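Side-chain contacts in esterase (Uncultured bacterium, PDB 5EGN), which hydrolyses carboxylic esters and degrades N-acyl homoserine lactones, the signals of bacterial quorum sensing, as a lactonase: residues G65-I68 and M69-A72; N222-L225 and A226-P230. The protein carries 2 engineered substitutions. One frame throughout, in Å; residues are numbered along the deposited sequence.

Contact 1 of 2, residues G65-I68 and M69-A72; sequences GYSI and MEHA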
# COMPACT_ATOMS: atom_id res chain seq x y z
N GLY A 65 -23.28 -11.65 6.08
CA GLY A 65 -23.34 -10.42 6.85
C GLY A 65 -22.63 -9.28 6.17
O GLY A 65 -21.76 -8.63 6.76
N TYR A 66 -23.00 -9.01 4.92
CA TYR A 66 -22.33 -7.99 4.14
C TYR A 66 -23.30 -6.91 3.66
O TYR A 66 -23.30 -6.54 2.49
CB TYR A 66 -21.61 -8.62 2.95
CG TYR A 66 -20.48 -9.53 3.35
CD1 TYR A 66 -19.28 -9.01 3.80
CD2 TYR A 66 -20.62 -10.91 3.30
CE1 TYR A 66 -18.24 -9.83 4.18
CE2 TYR A 66 -19.58 -11.74 3.68
CZ TYR A 66 -18.40 -11.20 4.12
OH TYR A 66 -17.36 -12.02 4.50
N SER A 67 -24.12 -6.41 4.58
CA SER A 67 -24.93 -5.24 4.31
C SER A 67 -24.07 -4.01 4.55
O SER A 67 -23.11 -4.06 5.32
CB SER A 67 -26.18 -5.21 5.20
OG SER A 67 -25.84 -5.02 6.56
N ILE A 68 -24.41 -2.91 3.90
CA ILE A 68 -23.66 -1.67 4.05
C ILE A 68 -23.77 -1.16 5.49
O ILE A 68 -22.85 -0.53 6.02
CB ILE A 68 -24.16 -0.59 3.07
CG1 ILE A 68 -24.10 -1.13 1.64
CG2 ILE A 68 -23.33 0.67 3.17
CD1 ILE A 68 -22.71 -1.53 1.20
N MET A 69 -24.90 -1.47 6.13
CA MET A 69 -25.11 -1.09 7.52
C MET A 69 -24.12 -1.80 8.44
O MET A 69 -23.57 -1.19 9.37
CB MET A 69 -26.55 -1.41 7.96
CG MET A 69 -27.63 -0.80 7.08
SD MET A 69 -28.03 -1.83 5.65
CE MET A 69 -29.28 -0.82 4.85
N GLU A 70 -23.89 -3.08 8.18
CA GLU A 70 -22.94 -3.86 8.97
C GLU A 70 -21.50 -3.37 8.78
O GLU A 70 -20.73 -3.31 9.74
CB GLU A 70 -23.06 -5.35 8.61
CG GLU A 70 -24.28 -6.02 9.24
CD GLU A 70 -24.62 -7.36 8.61
OE1 GLU A 70 -24.82 -7.40 7.38
OE2 GLU A 70 -24.69 -8.37 9.35
N HIS A 71 -21.16 -3.03 7.55
CA HIS A 71 -19.88 -2.39 7.25
C HIS A 71 -19.71 -1.11 8.05
O HIS A 71 -18.66 -0.86 8.67
CB HIS A 71 -19.76 -2.08 5.75
CG HIS A 71 -19.37 -3.26 4.91
ND1 HIS A 71 -18.17 -3.91 5.06
CD2 HIS A 71 -20.02 -3.88 3.90
CE1 HIS A 71 -18.09 -4.90 4.18
NE2 HIS A 71 -19.21 -4.90 3.46
N ALA A 72 -20.76 -0.29 8.04
CA ALA A 72 -20.79 0.96 8.78
C ALA A 72 -20.57 0.72 10.27
O ALA A 72 -19.87 1.48 10.93
CB ALA A 72 -22.10 1.69 8.54
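Ser67 and Glu70 grip each other at the start of helix 68-81, each side chain binding the other's backbone N-H. Ser67 OG accepts from Glu70 N at 3.2 Å, while Ser67 N donates to Glu70 OE1 at 3.1 Å in a nearly straight bond, with an N-H...O angle of 162°. The hydroxyl does double duty, since Ser67 OG also donates to Glu70 OE1 at 2.7 Å. One carboxylate oxygen thus takes two donors; both meet it on the anti side, the hydroxyl somewhat farther out of the carboxylate plane than the amide. OG stands between the backbone N and the carbonyl carbon of Ser67 (chi1 67°), within reach of both Glu70 N and the Glu70 carboxylate. That carboxylate lies beside the backbone of Gly65 and Tyr66, with Glu70 OE2 3.5 Å from Gly65 CA. The pairing is a capping box with Ser67 as N-cap, at the entrance to a helix of the alpha/beta hydrolase fold; the carboxylate's negative charge probably suits the helix N terminus. Behind the cap the packing closes up. Ser67 O accepts from His71 N, a backbone bond of the first helical turn, and has His71 CD2 3.4 Å away. The His71 ring comes edge-on to Ile68 CA, and His71 NE2 lies at the edge of the Tyr66 ring, 4.1 Å from Tyr66 CD1. Tyr66 is buried against Val179, Ala182 and Ala183 of helix 177-185, its hydroxyl bonded to Pro62 O; Ile68 presses on Ile94 and Gln101 of helix 94-105. The Ser67-Glu70 side is more open: both residues are partly exposed, as is Met69, whose chain bends at chi2 (86°) and brings Met69 SD to 3.9 Å from Ser67 CB.

Contact 2 of 2, residues N222-L225 and A226-P230; sequences NQLL and ADNIP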
# COMPACT_ATOMS: atom_id res chain seq x y z
N ASN A 222 -22.81 9.29 -9.95
CA ASN A 222 -22.31 10.25 -8.97
C ASN A 222 -23.18 11.51 -8.95
O ASN A 222 -23.35 12.13 -7.90
CB ASN A 222 -20.86 10.64 -9.26
CG ASN A 222 -19.93 9.45 -9.26
OD1 ASN A 222 -19.53 8.95 -8.21
ND2 ASN A 222 -19.57 8.99 -10.45
N GLN A 223 -23.70 11.88 -10.11
CA GLN A 223 -24.55 13.06 -10.22
C GLN A 223 -25.81 12.89 -9.39
O GLN A 223 -26.28 13.83 -8.77
CB GLN A 223 -24.91 13.34 -11.68
CG GLN A 223 -23.80 14.05 -12.44
CD GLN A 223 -24.10 14.17 -13.92
OE1 GLN A 223 -24.98 13.50 -14.44
NE2 GLN A 223 -23.35 15.03 -14.60
N LEU A 224 -26.35 11.68 -9.39
CA LEU A 224 -27.53 11.37 -8.57
C LEU A 224 -27.23 11.62 -7.10
O LEU A 224 -28.09 12.08 -6.35
CB LEU A 224 -27.97 9.93 -8.80
CG LEU A 224 -29.22 9.45 -8.05
CD1 LEU A 224 -30.07 8.59 -8.97
CD2 LEU A 224 -28.83 8.66 -6.82
N LEU A 225 -26.00 11.32 -6.70
CA LEU A 225 -25.55 11.55 -5.33
C LEU A 225 -25.42 13.04 -5.03
O LEU A 225 -25.96 13.54 -4.05
CB LEU A 225 -24.22 10.85 -5.07
CG LEU A 225 -24.25 9.45 -4.46
CD1 LEU A 225 -25.26 8.56 -5.16
CD2 LEU A 225 -22.86 8.82 -4.51
N ALA A 226 -24.69 13.74 -5.89
CA ALA A 226 -24.38 15.15 -5.67
C ALA A 226 -25.62 16.04 -5.73
O ALA A 226 -25.72 17.03 -4.99
CB ALA A 226 -23.36 15.62 -6.68
N ASP A 227 -26.57 15.70 -6.59
CA ASP A 227 -27.74 16.53 -6.82
C ASP A 227 -28.77 16.44 -5.70
O ASP A 227 -29.52 17.38 -5.46
CB ASP A 227 -28.40 16.17 -8.15
CG ASP A 227 -27.54 16.53 -9.35
OD1 ASP A 227 -26.68 17.43 -9.23
OD2 ASP A 227 -27.73 15.91 -10.42
N ASN A 228 -28.81 15.31 -5.00
CA ASN A 228 -29.84 15.08 -3.99
C ASN A 228 -29.34 15.27 -2.56
O ASN A 228 -30.14 15.34 -1.62
CB ASN A 228 -30.44 13.69 -4.16
CG ASN A 228 -31.25 13.56 -5.43
OD1 ASN A 228 -32.43 13.89 -5.47
ND2 ASN A 228 -30.60 13.09 -6.49
N ILE A 229 -28.03 15.36 -2.38
CA ILE A 229 -27.47 15.73 -1.09
C ILE A 229 -27.35 17.25 -1.02
O ILE A 229 -26.63 17.85 -1.82
CB ILE A 229 -26.09 15.08 -0.85
CG1 ILE A 229 -26.22 13.56 -0.82
CG2 ILE A 229 -25.47 15.59 0.44
CD1 ILE A 229 -24.90 12.84 -0.64
N PRO A 230 -28.08 17.87 -0.08
CA PRO A 230 -28.10 19.33 0.09
C PRO A 230 -26.71 19.94 0.26
O PRO A 230 -25.98 19.58 1.19
CB PRO A 230 -28.93 19.52 1.35
CG PRO A 230 -29.83 18.33 1.39
CD PRO A 230 -29.02 17.20 0.83
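Asn228 reaches back from near the C-terminal end of helix 219-228 to the carbonyl of Leu224, four residues earlier. Asn228 CB lies 3.6 Å from Leu224 O, and CG, set anti to Asn228's own carbonyl carbon (chi1 -68°), stays at the same distance from that oxygen. At the tip, Asn228 ND2 donates to Leu224 O at 2.7 Å, with an N-H...O angle of 169°. The amide plane of Asn228 contains the acceptor to within 7°, and the N-H meets a lone pair of Leu224 O in the carbonyl plane. Asn228 ND2 also passes 4.2 Å from Leu224 CG, the two side chains crossing at a slant. The side-chain amide therefore serves a carbonyl near the C-terminal end of the helix. Strand 206-211, helix 219-228 and strand 233-237 form a beta-alpha-beta unit of the alpha/beta hydrolase fold, its two strands lying in the central sheet, and the chain turns here toward the last strand. Leu225 O accepts from Ile229 N at 3.2 Å and only weakly from Asn228 N, and Ile229 CG1 lies beside that oxygen. One residue before Asn228 in the chain, Asp227 N donates to Gln223 O at 2.9 Å. Asp227 and Asn228 lie on the exposed side of the helix. On its buried side, Ala226 fits against Val208 and Leu234 of the two strands, while Asn222 OD1 accepts from Ser118 N.

From the N terminus, the chain completes strand 47-51 and a loop before contact 1, where residues 65-68 lead into helix 68-81 and close its first turn. It then builds strands 87-92 and 110-116, the helices between 122 and 185, and strand 206-211 before contact 2, which lies near the C-terminal end of helix 219-228, ahead of strand 233-237. The two contacts follow in series, neither enclosing nor crossing the other. The centres of contacts 1 and 2 lie about 22 Å apart, and the nearest atoms of contacts 1 and 2 about 11 Å apart. Contact 1 lies at a helix start whose side chains touch helices 94-105 and 177-185; contact 2 has side chains touching strands 206-211 and 233-237.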